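Local coordinates for protein putative metal-dependent isothiocyanate hydrolase SaxA (Pectobacterium carotovorum, PDB 6BRM) that probably hydrolyses isothiocyanates, using a pair of zinc ions held in a fold of the metallo-beta-lactamase superfamily, at residues B[30-35]-B[72-77]; B[76-81]-B[99-104]. All coordinates share one frame; numbering follows the deposited sequence.

Contact 1. Residues B[30-35]-B[72-77]. With ZN (zinc ion), chain M.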
ATOM      1  N   GLU B  30     -15.704   7.501 -30.087  1.00 65.11           N
ATOM      2  CA  GLU B  30     -14.546   7.170 -30.933  1.00 64.44           C
ATOM      3  C   GLU B  30     -13.704   8.395 -31.348  1.00 61.82           C
ATOM      4  O   GLU B  30     -13.004   8.351 -32.361  1.00 62.91           O
ATOM      5  CB  GLU B  30     -15.000   6.366 -32.165  1.00 65.90           C
ATOM      6  CG  GLU B  30     -15.915   5.188 -31.832  1.00 67.20           C
ATOM      7  CD  GLU B  30     -16.198   4.280 -33.019  1.00 67.83           C
ATOM      8  OE1 GLU B  30     -16.248   3.048 -32.824  1.00 66.28           O
ATOM      9  OE2 GLU B  30     -16.378   4.794 -34.144  1.00 70.72           O
ATOM     10  N   ALA B  31     -13.741   9.459 -30.541  1.00 59.81           N
ATOM     11  CA  ALA B  31     -13.200  10.776 -30.930  1.00 58.48           C
ATOM     12  C   ALA B  31     -11.768  11.106 -30.475  1.00 57.50           C
ATOM     13  O   ALA B  31     -11.264  12.171 -30.830  1.00 56.41           O
ATOM     14  CB  ALA B  31     -14.146  11.875 -30.464  1.00 57.58           C
ATOM     15  N   TRP B  32     -11.117  10.234 -29.698  1.00 58.26           N
ATOM     16  CA  TRP B  32      -9.721  10.470 -29.282  1.00 57.45           C
ATOM     17  C   TRP B  32      -8.799  10.446 -30.505  1.00 57.79           C
ATOM     18  O   TRP B  32      -8.503   9.377 -31.051  1.00 56.65           O
ATOM     19  CB  TRP B  32      -9.234   9.441 -28.241  1.00 57.68           C
ATOM     20  CG  TRP B  32      -9.765   9.627 -26.827  1.00 57.11           C
ATOM     21  CD1 TRP B  32     -10.468  10.696 -26.334  1.00 57.01           C
ATOM     22  CD2 TRP B  32      -9.586   8.728 -25.724  1.00 56.23           C
ATOM     23  NE1 TRP B  32     -10.759  10.503 -25.005  1.00 56.81           N
ATOM     24  CE2 TRP B  32     -10.230   9.306 -24.603  1.00 56.50           C
ATOM     25  CE3 TRP B  32      -8.957   7.484 -25.576  1.00 55.53           C
ATOM     26  CZ2 TRP B  32     -10.258   8.682 -23.345  1.00 55.34           C
ATOM     27  CZ3 TRP B  32      -8.985   6.861 -24.323  1.00 55.99           C
ATOM     28  CH2 TRP B  32      -9.632   7.465 -23.225  1.00 55.34           C
ATOM     29  N   ASP B  33      -8.355  11.636 -30.915  1.00 58.16           N
ATOM     30  CA  ASP B  33      -7.571  11.827 -32.141  1.00 58.76           C
ATOM     31  C   ASP B  33      -6.098  12.186 -31.860  1.00 58.31           C
ATOM     32  O   ASP B  33      -5.482  12.952 -32.611  1.00 60.12           O
ATOM     33  CB  ASP B  33      -8.249  12.875 -33.055  1.00 59.42           C
ATOM     34  CG  ASP B  33      -8.335  14.263 -32.422  1.00 59.38           C
ATOM     35  OD1 ASP B  33      -8.418  14.357 -31.183  1.00 61.00           O
ATOM     36  OD2 ASP B  33      -8.335  15.262 -33.170  1.00 60.55           O
ATOM     37  N   GLY B  34      -5.536  11.616 -30.791  1.00 55.54           N
ATOM     38  CA  GLY B  34      -4.111  11.760 -30.491  1.00 54.15           C
ATOM     39  C   GLY B  34      -3.318  10.877 -31.433  1.00 52.78           C
ATOM     40  O   GLY B  34      -3.557   9.670 -31.493  1.00 52.18           O
ATOM     41  N   PHE B  35      -2.380  11.473 -32.167  1.00 52.59           N
ATOM     42  CA  PHE B  35      -1.682  10.783 -33.259  1.00 52.65           C
ATOM     43  C   PHE B  35      -0.249  11.280 -33.434  1.00 53.10           C
ATOM     44  O   PHE B  35       0.004  12.488 -33.401  1.00 54.60           O
ATOM     45  CB  PHE B  35      -2.462  10.982 -34.567  1.00 51.67           C
ATOM     46  CG  PHE B  35      -1.865  10.270 -35.753  1.00 50.29           C
ATOM     47  CD1 PHE B  35      -2.121   8.918 -35.970  1.00 50.05           C
ATOM     48  CD2 PHE B  35      -1.055  10.953 -36.660  1.00 49.26           C
ATOM     49  CE1 PHE B  35      -1.575   8.259 -37.065  1.00 48.82           C
ATOM     50  CE2 PHE B  35      -0.507  10.300 -37.753  1.00 48.07           C
ATOM     51  CZ  PHE B  35      -0.771   8.951 -37.957  1.00 48.78           C
ATOM     52  N   HIS B  72      -9.690   9.005 -17.468  1.00 49.64           N
ATOM     53  CA  HIS B  72     -10.269   9.742 -16.336  1.00 48.51           C
ATOM     54  C   HIS B  72     -10.195  11.274 -16.466  1.00 47.18           C
ATOM     55  O   HIS B  72     -10.749  11.983 -15.631  1.00 47.39           O
ATOM     56  CB  HIS B  72      -9.548   9.325 -15.051  1.00 47.85           C
ATOM     57  CG  HIS B  72      -9.585   7.855 -14.793  1.00 45.94           C
ATOM     58  ND1 HIS B  72     -10.464   7.279 -13.905  1.00 46.18           N
ATOM     59  CD2 HIS B  72      -8.861   6.839 -15.321  1.00 47.28           C
ATOM     60  CE1 HIS B  72     -10.280   5.971 -13.891  1.00 46.84           C
ATOM     61  NE2 HIS B  72      -9.311   5.678 -14.742  1.00 47.77           N
ATOM     62  N   TRP B  73      -9.528  11.773 -17.508  1.00 46.86           N
ATOM     63  CA  TRP B  73      -9.225  13.196 -17.669  1.00 45.93           C
ATOM     64  C   TRP B  73      -8.591  13.384 -19.052  1.00 48.38           C
ATOM     65  O   TRP B  73      -7.360  13.438 -19.185  1.00 48.98           O
ATOM     66  CB  TRP B  73      -8.282  13.674 -16.552  1.00 44.19           C
ATOM     67  CG  TRP B  73      -7.908  15.131 -16.591  1.00 42.47           C
ATOM     68  CD1 TRP B  73      -6.653  15.649 -16.734  1.00 41.25           C
ATOM     69  CD2 TRP B  73      -8.792  16.251 -16.467  1.00 41.10           C
ATOM     70  NE1 TRP B  73      -6.700  17.019 -16.713  1.00 40.89           N
ATOM     71  CE2 TRP B  73      -8.000  17.417 -16.548  1.00 40.89           C
ATOM     72  CE3 TRP B  73     -10.178  16.384 -16.299  1.00 41.09           C
ATOM     73  CZ2 TRP B  73      -8.548  18.703 -16.464  1.00 41.22           C
ATOM     74  CZ3 TRP B  73     -10.726  17.665 -16.216  1.00 41.07           C
ATOM     75  CH2 TRP B  73      -9.909  18.806 -16.298  1.00 41.27           C
ATOM     76  N   ASP B  74      -9.443  13.452 -20.076  1.00 51.29           N
ATOM     77  CA  ASP B  74      -8.998  13.558 -21.480  1.00 53.20           C
ATOM     78  C   ASP B  74      -8.913  15.004 -21.953  1.00 56.96           C
ATOM     79  O   ASP B  74      -9.348  15.920 -21.251  1.00 59.24           O
ATOM     80  CB  ASP B  74      -9.892  12.724 -22.422  1.00 53.00           C
ATOM     81  CG  ASP B  74     -11.356  13.171 -22.438  1.00 52.07           C
ATOM     82  OD1 ASP B  74     -11.723  14.178 -21.797  1.00 51.59           O
ATOM     83  OD2 ASP B  74     -12.157  12.488 -23.103  1.00 50.12           O
ATOM     84  N   GLU B  75      -8.353  15.193 -23.148  1.00 63.13           N
ATOM     85  CA  GLU B  75      -8.214  16.523 -23.762  1.00 64.99           C
ATOM     86  C   GLU B  75      -9.571  17.219 -23.940  1.00 64.90           C
ATOM     87  O   GLU B  75      -9.672  18.424 -23.728  1.00 67.94           O
ATOM     88  CB  GLU B  75      -7.478  16.425 -25.112  1.00 67.69           C
ATOM     89  CG  GLU B  75      -6.942  17.749 -25.663  1.00 70.87           C
ATOM     90  CD  GLU B  75      -5.706  18.268 -24.934  1.00 73.50           C
ATOM     91  OE1 GLU B  75      -4.769  17.475 -24.676  1.00 77.09           O
ATOM     92  OE2 GLU B  75      -5.657  19.484 -24.633  1.00 69.59           O
ATOM     93  N   ALA B  76     -10.604  16.459 -24.312  1.00 63.71           N
ATOM     94  CA  ALA B  76     -11.972  16.995 -24.444  1.00 64.22           C
ATOM     95  C   ALA B  76     -12.491  17.641 -23.154  1.00 65.07           C
ATOM     96  O   ALA B  76     -13.094  18.715 -23.193  1.00 64.77           O
ATOM     97  CB  ALA B  76     -12.928  15.898 -24.894  1.00 64.17           C
ATOM     98  N   ALA B  77     -12.251  16.977 -22.024  1.00 66.63           N
ATOM     99  CA  ALA B  77     -12.604  17.506 -20.703  1.00 66.48           C
ATOM    100  C   ALA B  77     -11.722  18.692 -20.301  1.00 67.78           C
ATOM    101  O   ALA B  77     -12.201  19.635 -19.670  1.00 70.03           O
ATOM    102  CB  ALA B  77     -12.517  16.408 -19.653  1.00 67.10           C
TER
HETATM  103 ZN    ZN M 302      -8.658   3.789 -15.648  1.00 52.75          ZN
HETATM  104  O   HOH W   1      -6.736   4.548 -16.423  1.00 47.57           O
HETATM  105  O   HOH W   2      -7.847   1.872 -16.362  1.00 46.81           O
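The indole of Trp32 meets the carboxylate of Asp74 with its edge: OD2 lies close to the ring plane, beyond the pyrrole nitrogen, and the two flat groups stand 77° apart. Trp32 NE1 donates to Asp74 OD2 over 3.1 Å, and at an N-H...O angle of 174° the bond is almost straight. It uses the anti lone pair of OD2, the one turned away from OD1. Asp74 CB stands off the ring plane, 3.5 Å from Trp32 NE1. Ala27 and Asn45 also neighbour the indole. At the His72 imidazole, the zinc ion sits 2.2 Å from NE2, and water 1 lies at the ring edge, in its plane. The rings of His67 and His221 meet this imidazole obliquely.

The arrangement belongs to the metal-binding loop of the metallo-beta-lactamase fold, where the HxHxDH sequence runs from His67 through His69 and Asp71 to His72. The zinc held by His72 is completed by Asp71, Asp164, His221 and two waters, while His72 ND1 is hydrogen-bonded to Asp23, a second-shell carboxylate that, with the zinc at NE2, fixes the rotation of the ring. Two residues past His72, Asp74 serves as N-cap of helix 75-80. Its OD1 accepts from Ala77 N at 2.9 Å, the donor arriving from above the carboxylate plane. Chi1 of 62° sets CG between the backbone N and the carbonyl carbon, which lets one oxygen cap the helix while the other accepts from the indole N-H. Backbone N atoms of Leu26 and Ala27 give OD1 and OD2 one further bond each, so the buried carboxylate takes four in all, and this N-H shell together with the helix start would probably favour its ionised form. Trp32 comes from the loop after strand 18-22, its side chain about 4 Å from that of the zinc ligand Asp71.

Contact 2. Residues B[76-81]-B[99-104]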
ATOM      1  N   ALA B  76     -10.604  16.459 -24.312  1.00 63.71           N
ATOM      2  CA  ALA B  76     -11.972  16.995 -24.444  1.00 64.22           C
ATOM      3  C   ALA B  76     -12.491  17.641 -23.154  1.00 65.07           C
ATOM      4  O   ALA B  76     -13.094  18.715 -23.193  1.00 64.77           O
ATOM      5  CB  ALA B  76     -12.928  15.898 -24.894  1.00 64.17           C
ATOM      6  N   ALA B  77     -12.251  16.977 -22.024  1.00 66.63           N
ATOM      7  CA  ALA B  77     -12.604  17.506 -20.703  1.00 66.48           C
ATOM      8  C   ALA B  77     -11.722  18.692 -20.301  1.00 67.78           C
ATOM      9  O   ALA B  77     -12.201  19.635 -19.670  1.00 70.03           O
ATOM     10  CB  ALA B  77     -12.517  16.408 -19.653  1.00 67.10           C
ATOM     11  N   GLN B  78     -10.438  18.639 -20.664  1.00 67.52           N
ATOM     12  CA  GLN B  78      -9.503  19.751 -20.418  1.00 66.88           C
ATOM     13  C   GLN B  78      -9.890  21.035 -21.163  1.00 67.74           C
ATOM     14  O   GLN B  78      -9.557  22.135 -20.716  1.00 71.19           O
ATOM     15  CB  GLN B  78      -8.067  19.344 -20.782  1.00 65.87           C
ATOM     16  CG  GLN B  78      -7.479  18.284 -19.862  1.00 65.35           C
ATOM     17  CD  GLN B  78      -6.299  17.548 -20.470  1.00 65.88           C
ATOM     18  OE1 GLN B  78      -5.542  18.109 -21.261  1.00 69.01           O
ATOM     19  NE2 GLN B  78      -6.135  16.282 -20.099  1.00 63.36           N
ATOM     20  N   GLN B  79     -10.579  20.888 -22.295  1.00 68.23           N
ATOM     21  CA  GLN B  79     -11.144  22.019 -23.031  1.00 68.37           C
ATOM     22  C   GLN B  79     -12.519  22.404 -22.485  1.00 67.03           C
ATOM     23  O   GLN B  79     -12.761  23.574 -22.176  1.00 68.16           O
ATOM     24  CB  GLN B  79     -11.264  21.683 -24.522  1.00 71.66           C
ATOM     25  CG  GLN B  79      -9.942  21.369 -25.214  1.00 73.30           C
ATOM     26  CD  GLN B  79     -10.126  20.861 -26.633  1.00 75.01           C
ATOM     27  OE1 GLN B  79      -9.639  19.786 -26.989  1.00 76.34           O
ATOM     28  NE2 GLN B  79     -10.835  21.634 -27.453  1.00 75.62           N
ATOM     29  N   ALA B  80     -13.406  21.415 -22.360  1.00 66.16           N
ATOM     30  CA  ALA B  80     -14.832  21.651 -22.057  1.00 64.92           C
ATOM     31  C   ALA B  80     -15.132  22.148 -20.635  1.00 64.08           C
ATOM     32  O   ALA B  80     -16.054  22.947 -20.446  1.00 63.54           O
ATOM     33  CB  ALA B  80     -15.642  20.394 -22.344  1.00 65.07           C
ATOM     34  N   VAL B  81     -14.373  21.670 -19.647  1.00 62.36           N
ATOM     35  CA  VAL B  81     -14.526  22.120 -18.256  1.00 60.73           C
ATOM     36  C   VAL B  81     -13.895  23.515 -18.130  1.00 58.62           C
ATOM     37  O   VAL B  81     -12.746  23.704 -18.546  1.00 60.29           O
ATOM     38  CB  VAL B  81     -13.869  21.131 -17.258  1.00 60.85           C
ATOM     39  CG1 VAL B  81     -13.951  21.640 -15.822  1.00 61.45           C
ATOM     40  CG2 VAL B  81     -14.536  19.763 -17.346  1.00 59.98           C
ATOM     41  N   ARG B  99      -2.758  22.649 -13.456  1.00 58.26           N
ATOM     42  CA  ARG B  99      -2.534  24.109 -13.415  1.00 59.32           C
ATOM     43  C   ARG B  99      -1.869  24.649 -14.681  1.00 58.44           C
ATOM     44  O   ARG B  99      -2.221  25.733 -15.154  1.00 57.53           O
ATOM     45  CB  ARG B  99      -1.706  24.494 -12.182  1.00 60.44           C
ATOM     46  CG  ARG B  99      -1.659  25.987 -11.858  1.00 60.69           C
ATOM     47  CD  ARG B  99      -1.612  26.224 -10.350  1.00 62.14           C
ATOM     48  NE  ARG B  99      -0.631  25.352  -9.686  1.00 62.73           N
ATOM     49  CZ  ARG B  99      -0.724  24.855  -8.447  1.00 62.23           C
ATOM     50  NH1 ARG B  99      -1.769  25.113  -7.654  1.00 62.01           N
ATOM     51  NH2 ARG B  99       0.250  24.072  -7.989  1.00 61.68           N
ATOM     52  N   SER B 100      -0.928  23.881 -15.230  1.00 58.43           N
ATOM     53  CA  SER B 100      -0.228  24.263 -16.460  1.00 57.59           C
ATOM     54  C   SER B 100      -1.070  24.051 -17.731  1.00 56.23           C
ATOM     55  O   SER B 100      -0.684  24.504 -18.808  1.00 57.98           O
ATOM     56  CB  SER B 100       1.103  23.514 -16.573  1.00 57.46           C
ATOM     57  OG  SER B 100       2.041  24.281 -17.308  1.00 58.88           O
ATOM     58  N   GLN B 101      -2.208  23.366 -17.601  1.00 53.32           N
ATOM     59  CA  GLN B 101      -3.186  23.225 -18.684  1.00 51.03           C
ATOM     60  C   GLN B 101      -4.266  24.322 -18.696  1.00 51.85           C
ATOM     61  O   GLN B 101      -5.312  24.144 -19.328  1.00 53.12           O
ATOM     62  CB  GLN B 101      -3.847  21.843 -18.599  1.00 48.84           C
ATOM     63  CG  GLN B 101      -2.886  20.688 -18.843  1.00 47.36           C
ATOM     64  CD  GLN B 101      -3.530  19.315 -18.718  1.00 46.73           C
ATOM     65  OE1 GLN B 101      -2.953  18.317 -19.147  1.00 48.86           O
ATOM     66  NE2 GLN B 101      -4.723  19.258 -18.137  1.00 43.86           N
ATOM     67  N   GLY B 102      -4.021  25.447 -18.013  1.00 52.43           N
ATOM     68  CA  GLY B 102      -4.924  26.609 -18.038  1.00 52.25           C
ATOM     69  C   GLY B 102      -5.774  26.831 -16.796  1.00 53.01           C
ATOM     70  O   GLY B 102      -6.301  27.926 -16.600  1.00 53.41           O
ATOM     71  N   PHE B 103      -5.913  25.805 -15.956  1.00 54.93           N
ATOM     72  CA  PHE B 103      -6.749  25.887 -14.752  1.00 55.51           C
ATOM     73  C   PHE B 103      -6.016  26.659 -13.651  1.00 57.74           C
ATOM     74  O   PHE B 103      -4.784  26.611 -13.575  1.00 57.26           O
ATOM     75  CB  PHE B 103      -7.129  24.485 -14.262  1.00 54.47           C
ATOM     76  CG  PHE B 103      -8.025  23.730 -15.211  1.00 54.22           C
ATOM     77  CD1 PHE B 103      -7.496  22.998 -16.272  1.00 54.78           C
ATOM     78  CD2 PHE B 103      -9.407  23.740 -15.038  1.00 54.82           C
ATOM     79  CE1 PHE B 103      -8.325  22.302 -17.144  1.00 54.70           C
ATOM     80  CE2 PHE B 103     -10.242  23.048 -15.909  1.00 54.99           C
ATOM     81  CZ  PHE B 103      -9.701  22.327 -16.963  1.00 54.36           C
ATOM     82  N   PHE B 104      -6.769  27.389 -12.824  1.00 59.42           N
ATOM     83  CA  PHE B 104      -6.178  28.165 -11.710  1.00 60.05           C
ATOM     84  C   PHE B 104      -6.847  28.049 -10.319  1.00 59.12           C
ATOM     85  O   PHE B 104      -6.268  28.523  -9.337  1.00 58.38           O
ATOM     86  CB  PHE B 104      -5.995  29.645 -12.111  1.00 61.27           C
ATOM     87  CG  PHE B 104      -7.192  30.261 -12.788  1.00 63.49           C
ATOM     88  CD1 PHE B 104      -8.326  30.604 -12.057  1.00 64.36           C
ATOM     89  CD2 PHE B 104      -7.177  30.529 -14.158  1.00 65.72           C
ATOM     90  CE1 PHE B 104      -9.426  31.183 -12.675  1.00 64.26           C
ATOM     91  CE2 PHE B 104      -8.275  31.109 -14.781  1.00 65.96           C
ATOM     92  CZ  PHE B 104      -9.402  31.436 -14.037  1.00 65.82           C
TER
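A small mixed contact, in which two glutamine amides pack together and a phenyl ring meets carbonyl oxygens and a valine, joins the C-terminal end of helix 75-80 to the turn that follows helix 92-100. In this metallo-beta-lactamase fold both helices are connections between neighbouring parallel strands of one mixed sheet, the first linking 62-64 to 87-89 and the second 87-89 to 106-108. Phe103 brings the far end of its ring against the end of helix 75-80. Phe103 CE2 lies 3.7 Å from Val81 O and 4.0 Å from Val81 CG1, and the two side chains run roughly at right angles. Val81 CG1 gets there by standing anti to the backbone N (chi1 176°). The carbonyl of Gln78 also approaches the ring obliquely, its O 3.8 Å from Phe103 CZ. Lys83 ties into the same spot, forming a cation-pi contact with the Phe103 ring and a hydrogen bond to Gln78 O.

Between them Gly102, at a positive phi of 105°, turns the chain so that Gln101 and Phe103 both point toward helix 75-80. Next to the Phe103 ring, the extended side chains of Gln78 and Gln101 lay their terminal amides against each other with planes 27° apart, and on the Gln78 side NE2 makes a weak hydrogen bond to Trp73 O.

How the contacts relate
From the N terminus, the chain leaves strand 18-22, passes through 30-35 and helix 54-58, crosses strand 62-64 and reaches the zinc-binding loop; there contact 1 closes a loop with 36 residues between its segments. Contact 2 starts within helix 75-80, where contact 1 ends, and closes a shorter one of 17 residues around strand 87-89 and most of helix 92-100. The two loops therefore follow in series, neither nested nor crossed, sharing Ala76 and Ala77. Helix 75-80 connects them, with the loop by the metal site at its start and the turn after helix 92-100 at its end. Trp73 bridges the contacts, its CH2 3.6 Å from Phe103 CZ.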